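Local atomic coordinates of hypothetical UPF0131 protein PH0828 (Pyrococcus horikoshii, PDB entry 1V30), a protein that is a putative gamma-glutamylcyclotransferase, an enzyme probably acting as an acyltransferase on gamma-glutamyl substrates, although its function has not been established. Residues Q41-E45 with G110-I115; P48-K52 with E97-R103. All coordinates share one frame; numbering follows the deposited sequence.

Contact 1. Residues Q41-E45 with G110-I115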
loop_
_atom_site.group_PDB
_atom_site.type_symbol
_atom_site.label_atom_id
_atom_site.label_comp_id
_atom_site.label_asym_id
_atom_site.label_seq_id
_atom_site.Cartn_x
_atom_site.Cartn_y
_atom_site.Cartn_z
ATOM N N GLN A 41 -0.930 -11.003 -0.733
ATOM C CA GLN A 41 -1.431 -11.188 0.621
ATOM C C GLN A 41 -0.906 -10.026 1.451
ATOM O O GLN A 41 0.149 -9.465 1.148
ATOM C CB GLN A 41 -0.939 -12.506 1.207
ATOM C CG GLN A 41 -1.330 -13.723 0.396
ATOM C CD GLN A 41 -0.964 -15.006 1.096
ATOM O OE1 GLN A 41 0.088 -15.099 1.728
ATOM N NE2 GLN A 41 -1.824 -16.011 0.980
ATOM N N LEU A 42 -1.640 -9.676 2.501
ATOM C CA LEU A 42 -1.264 -8.565 3.367
ATOM C C LEU A 42 -1.027 -9.028 4.796
ATOM O O LEU A 42 -1.869 -9.711 5.378
ATOM C CB LEU A 42 -2.373 -7.508 3.358
ATOM C CG LEU A 42 -2.181 -6.264 4.234
ATOM C CD1 LEU A 42 -0.961 -5.483 3.780
ATOM C CD2 LEU A 42 -3.430 -5.387 4.149
ATOM N N TYR A 43 0.122 -8.652 5.348
ATOM C CA TYR A 43 0.488 -8.990 6.718
ATOM C C TYR A 43 0.793 -7.698 7.463
ATOM O O TYR A 43 1.131 -6.682 6.848
ATOM C CB TYR A 43 1.728 -9.891 6.751
ATOM C CG TYR A 43 1.498 -11.268 6.180
ATOM C CD1 TYR A 43 1.449 -11.471 4.802
ATOM C CD2 TYR A 43 1.291 -12.360 7.017
ATOM C CE1 TYR A 43 1.193 -12.729 4.271
ATOM C CE2 TYR A 43 1.035 -13.624 6.496
ATOM C CZ TYR A 43 0.986 -13.797 5.122
ATOM O OH TYR A 43 0.717 -15.042 4.597
ATOM N N PHE A 44 0.693 -7.730 8.785
ATOM C CA PHE A 44 0.971 -6.534 9.562
ATOM C C PHE A 44 1.541 -6.825 10.939
ATOM O O PHE A 44 0.958 -7.585 11.708
ATOM C CB PHE A 44 -0.315 -5.695 9.694
ATOM C CG PHE A 44 -0.155 -4.443 10.518
ATOM C CD1 PHE A 44 -0.900 -4.268 11.684
ATOM C CD2 PHE A 44 0.719 -3.433 10.125
ATOM C CE1 PHE A 44 -0.777 -3.104 12.445
ATOM C CE2 PHE A 44 0.848 -2.264 10.882
ATOM C CZ PHE A 44 0.096 -2.102 12.044
ATOM N N GLU A 45 2.706 -6.249 11.222
ATOM C CA GLU A 45 3.323 -6.372 12.541
ATOM C C GLU A 45 3.380 -4.918 13.013
ATOM O O GLU A 45 2.431 -4.435 13.628
ATOM C CB GLU A 45 4.732 -6.971 12.472
ATOM C CG GLU A 45 5.288 -7.259 13.865
ATOM C CD GLU A 45 6.733 -7.715 13.863
ATOM O OE1 GLU A 45 7.054 -8.606 14.673
ATOM O OE2 GLU A 45 7.544 -7.179 13.075
ATOM N N GLY A 110 -7.438 -8.477 3.112
ATOM C CA GLY A 110 -6.518 -7.875 2.163
ATOM C C GLY A 110 -6.638 -6.361 2.184
ATOM O O GLY A 110 -6.079 -5.673 1.332
ATOM N N ASP A 111 -7.360 -5.844 3.174
ATOM C CA ASP A 111 -7.589 -4.409 3.327
ATOM C C ASP A 111 -6.998 -3.935 4.656
ATOM O O ASP A 111 -7.429 -4.376 5.723
ATOM C CB ASP A 111 -9.099 -4.144 3.290
ATOM C CG ASP A 111 -9.444 -2.671 3.330
ATOM O OD1 ASP A 111 -8.551 -1.837 3.572
ATOM O OD2 ASP A 111 -10.637 -2.342 3.128
ATOM N N PHE A 112 -6.020 -3.034 4.581
ATOM C CA PHE A 112 -5.339 -2.494 5.761
ATOM C C PHE A 112 -6.313 -1.831 6.740
ATOM O O PHE A 112 -6.009 -1.702 7.928
ATOM C CB PHE A 112 -4.257 -1.503 5.295
ATOM C CG PHE A 112 -3.202 -1.165 6.333
ATOM C CD1 PHE A 112 -2.714 -2.121 7.225
ATOM C CD2 PHE A 112 -2.624 0.099 6.340
ATOM C CE1 PHE A 112 -1.657 -1.819 8.099
ATOM C CE2 PHE A 112 -1.574 0.408 7.203
ATOM C CZ PHE A 112 -1.090 -0.551 8.081
ATOM N N ASP A 113 -7.484 -1.417 6.251
ATOM C CA ASP A 113 -8.476 -0.783 7.123
ATOM C C ASP A 113 -9.058 -1.751 8.142
ATOM O O ASP A 113 -9.752 -1.332 9.069
ATOM C CB ASP A 113 -9.625 -0.165 6.312
ATOM C CG ASP A 113 -9.328 1.255 5.848
ATOM O OD1 ASP A 113 -8.569 1.977 6.530
ATOM O OD2 ASP A 113 -9.875 1.662 4.803
ATOM N N GLU A 114 -8.784 -3.041 7.974
ATOM C CA GLU A 114 -9.293 -4.031 8.909
ATOM C C GLU A 114 -8.792 -3.696 10.312
ATOM O O GLU A 114 -9.470 -3.963 11.303
ATOM C CB GLU A 114 -8.834 -5.433 8.510
ATOM C CG GLU A 114 -9.635 -6.544 9.167
ATOM C CD GLU A 114 -9.185 -7.922 8.732
ATOM O OE1 GLU A 114 -9.106 -8.171 7.510
ATOM O OE2 GLU A 114 -8.916 -8.758 9.616
ATOM N N ILE A 115 -7.606 -3.095 10.392
ATOM C CA ILE A 115 -7.024 -2.726 11.682
ATOM C C ILE A 115 -7.877 -1.658 12.374
ATOM O O ILE A 115 -7.979 -1.634 13.603
ATOM C CB ILE A 115 -5.574 -2.198 11.517
ATOM C CG1 ILE A 115 -4.702 -3.261 10.836
ATOM C CG2 ILE A 115 -4.993 -1.827 12.878
ATOM C CD1 ILE A 115 -4.634 -4.586 11.574
#

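Contact 2. Residues P48-K52 with E97-R103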
loop_
_atom_site.group_PDB
_atom_site.type_symbol
_atom_site.label_atom_id
_atom_site.label_comp_id
_atom_site.label_asym_id
_atom_site.label_seq_id
_atom_site.Cartn_x
_atom_site.Cartn_y
_atom_site.Cartn_z
ATOM N N PRO A 48 3.002 -2.617 7.415
ATOM C CA PRO A 48 2.192 -3.456 6.529
ATOM C C PRO A 48 3.084 -4.076 5.458
ATOM O O PRO A 48 3.995 -3.420 4.947
ATOM C CB PRO A 48 1.187 -2.469 5.946
ATOM C CG PRO A 48 2.004 -1.223 5.815
ATOM C CD PRO A 48 2.836 -1.185 7.091
ATOM N N TYR A 49 2.811 -5.329 5.111
ATOM C CA TYR A 49 3.610 -6.030 4.116
ATOM C C TYR A 49 2.779 -6.719 3.052
ATOM O O TYR A 49 1.918 -7.533 3.362
ATOM C CB TYR A 49 4.477 -7.095 4.783
ATOM C CG TYR A 49 5.306 -6.601 5.939
ATOM C CD1 TYR A 49 5.061 -7.050 7.234
ATOM C CD2 TYR A 49 6.359 -5.714 5.740
ATOM C CE1 TYR A 49 5.849 -6.633 8.299
ATOM C CE2 TYR A 49 7.154 -5.289 6.796
ATOM C CZ TYR A 49 6.894 -5.755 8.072
ATOM O OH TYR A 49 7.696 -5.364 9.112
ATOM N N ALA A 50 3.039 -6.389 1.792
ATOM C CA ALA A 50 2.341 -7.049 0.695
ATOM C C ALA A 50 3.354 -7.989 0.054
ATOM O O ALA A 50 4.449 -7.572 -0.325
ATOM C CB ALA A 50 1.844 -6.033 -0.330
ATOM N N VAL A 51 2.997 -9.264 -0.022
ATOM C CA VAL A 51 3.861 -10.268 -0.632
ATOM C C VAL A 51 3.011 -11.110 -1.561
ATOM O O VAL A 51 1.804 -11.231 -1.365
ATOM C CB VAL A 51 4.506 -11.190 0.425
ATOM C CG1 VAL A 51 5.433 -10.383 1.316
ATOM C CG2 VAL A 51 3.428 -11.884 1.247
ATOM N N LYS A 52 3.637 -11.688 -2.578
ATOM C CA LYS A 52 2.898 -12.513 -3.519
ATOM C C LYS A 52 2.321 -13.729 -2.819
ATOM O O LYS A 52 2.966 -14.333 -1.965
ATOM C CB LYS A 52 3.802 -12.959 -4.666
ATOM C CG LYS A 52 4.285 -11.819 -5.532
ATOM C CD LYS A 52 4.966 -12.339 -6.780
ATOM C CE LYS A 52 5.494 -11.199 -7.621
ATOM N NZ LYS A 52 6.561 -10.465 -6.897
ATOM N N GLU A 97 6.583 -3.763 -2.909
ATOM C CA GLU A 97 6.444 -5.120 -2.409
ATOM C C GLU A 97 7.463 -5.425 -1.315
ATOM O O GLU A 97 8.649 -5.132 -1.462
ATOM C CB GLU A 97 6.629 -6.085 -3.580
ATOM C CG GLU A 97 6.778 -7.543 -3.212
ATOM C CD GLU A 97 7.023 -8.394 -4.437
ATOM O OE1 GLU A 97 6.085 -8.543 -5.244
ATOM O OE2 GLU A 97 8.160 -8.891 -4.600
ATOM N N TRP A 98 7.005 -6.010 -0.213
ATOM C CA TRP A 98 7.923 -6.351 0.867
ATOM C C TRP A 98 8.896 -7.391 0.302
ATOM O O TRP A 98 8.475 -8.386 -0.289
ATOM C CB TRP A 98 7.150 -6.899 2.069
ATOM C CG TRP A 98 8.022 -7.306 3.214
ATOM C CD1 TRP A 98 8.118 -8.553 3.754
ATOM C CD2 TRP A 98 8.908 -6.470 3.974
ATOM N NE1 TRP A 98 9.002 -8.549 4.800
ATOM C CE2 TRP A 98 9.504 -7.285 4.961
ATOM C CE3 TRP A 98 9.254 -5.111 3.924
ATOM C CZ2 TRP A 98 10.430 -6.789 5.890
ATOM C CZ3 TRP A 98 10.175 -4.617 4.851
ATOM C CH2 TRP A 98 10.751 -5.457 5.820
ATOM N N GLY A 99 10.191 -7.155 0.492
ATOM C CA GLY A 99 11.201 -8.048 -0.061
ATOM C C GLY A 99 11.722 -9.215 0.759
ATOM O O GLY A 99 12.723 -9.833 0.384
ATOM N N SER A 100 11.062 -9.529 1.867
ATOM C CA SER A 100 11.486 -10.643 2.708
ATOM C C SER A 100 10.258 -11.402 3.181
ATOM O O SER A 100 9.154 -11.152 2.708
ATOM C CB SER A 100 12.267 -10.127 3.917
ATOM O OG SER A 100 13.454 -9.474 3.509
ATOM N N LYS A 101 10.456 -12.342 4.099
ATOM C CA LYS A 101 9.341 -13.104 4.642
ATOM C C LYS A 101 8.451 -12.095 5.356
ATOM O O LYS A 101 8.950 -11.192 6.024
ATOM C CB LYS A 101 9.829 -14.128 5.669
ATOM C CG LYS A 101 10.573 -15.332 5.116
ATOM C CD LYS A 101 11.109 -16.171 6.273
ATOM C CE LYS A 101 11.124 -17.658 5.953
ATOM N NZ LYS A 101 11.958 -17.989 4.768
ATOM N N PRO A 102 7.127 -12.226 5.220
ATOM C CA PRO A 102 6.267 -11.261 5.907
ATOM C C PRO A 102 6.283 -11.506 7.412
ATOM O O PRO A 102 6.608 -12.607 7.865
ATOM C CB PRO A 102 4.900 -11.530 5.292
ATOM C CG PRO A 102 4.943 -13.011 5.050
ATOM C CD PRO A 102 6.325 -13.199 4.454
ATOM N N ARG A 103 5.939 -10.478 8.180
ATOM C CA ARG A 103 5.891 -10.577 9.635
ATOM C C ARG A 103 4.518 -10.130 10.129
ATOM O O ARG A 103 3.841 -9.328 9.474
ATOM C CB ARG A 103 6.969 -9.692 10.276
ATOM C CG ARG A 103 8.402 -10.092 9.935
ATOM C CD ARG A 103 9.413 -9.162 10.594
ATOM N NE ARG A 103 9.263 -9.130 12.047
ATOM C CZ ARG A 103 9.875 -9.949 12.899
ATOM N NH1 ARG A 103 10.705 -10.887 12.457
ATOM N NH2 ARG A 103 9.650 -9.832 14.201
HETATM O O HOH W 1 8.944 -9.878 -7.378
#

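Contact 1. Residues Q41-E45 with G110-I115
Phe112 presents its ring edge to a face of Phe44 in an edge-to-face (T-shaped) aromatic pair, which fastens the start of the C-terminal helix to strand 40-44, the middle strand of a small antiparallel sheet in this gamma-glutamylcyclotransferase-like fold. The ring planes stand at 76° and the centroids 5.2 Å apart. Phe112 CE1 does the touching, sitting over the rim of the Phe44 ring at 3.5 Å from Phe44 CD2. Both phenylalanines hold CG anti to the backbone N (chi1 178° for Phe44, -163° for Phe112), which turns the two rings toward each other between strand and turn. Ile115, three residues further on, adds its CD1 methyl at 3.7 Å from Phe44 CD1. Two residues before Phe44, Leu42 reaches across with a single methyl: CD2 lies 3.5 Å from Phe112 N and approaches Phe112 CB. The Phe112 side chain lies close to Gly14, a probable substrate-binding residue, so this apolar layer may border the active-site pocket. A type I turn from Asp111 to Glu114 shapes the helix entry, and Arg17 forms a salt bridge with Asp111. Asp111 OD1 caps the turn, accepting from Asp113 N at 2.9 Å, the donor standing above the carboxylate plane.

Contact 2. Residues P48-K52 with E97-R103
Tyr49 lies alongside Trp98, its ring tilted 44° to the indole, where two antiparallel sheets of the gamma-glutamylcyclotransferase-like fold meet: strand 48-51 edges one and strand 93-98 belongs to the other. The Tyr49 ring and the five-membered ring of Trp98 have centroids 4.1 Å apart. Tyr49 also turns a ring edge to the backbone of Arg103, with CD1 3.4 Å from Arg103 O. Val51 CG1 rests against Trp98 CB and Pro102 CB. One backbone bond, Trp98 N to Ala50 O at 3.0 Å, joins the strands. At the exposed end, Lys52 bends at its last torsion (chi4 65°) to bring its ammonium to Glu97. Lys52 NZ meets the syn lone pair of Glu97 OE1 at 2.6 Å, while a water accepts from NZ and donates to Glu97 OE2. Further out, Tyr40 OH bonds to the same Glu97 OE1, and Tyr81 packs edge-to-face with Trp98. A leucine in place of Trp98 would probably leave Lys101 O without its indole donor and the Tyr49 ring less firmly held. The indole is held at its edge, tied to the loop after its strand: Trp98 NE1 donates to Lys101 O at 2.9 Å, the oxygen close to the ring plane.

Overall arrangement
Contacts 1 and 2 share one sheet, strands 40-44 and 48-51 being neighbours in it, and the loop closed by contact 2 is nested within that of contact 1. Both are partly buried, but contact 1 is the more enclosed, with no exposed residue touching, whereas contact 2 runs from buried Tyr49 out to exposed Lys52 and Arg103. Contact 1 joins strand to helix entry through apolar groups, without a hydrogen bond between its segments. Contact 2 links sheet to sheet, adding a backbone bond and an ion pair near the surface. Their segments touch: Tyr43 O probably accepts from Tyr49 N, Tyr43 packs on Pro102, and Glu45 forms a salt bridge with Arg103. Phe112 also touches Pro48, near probable substrate-binding residues.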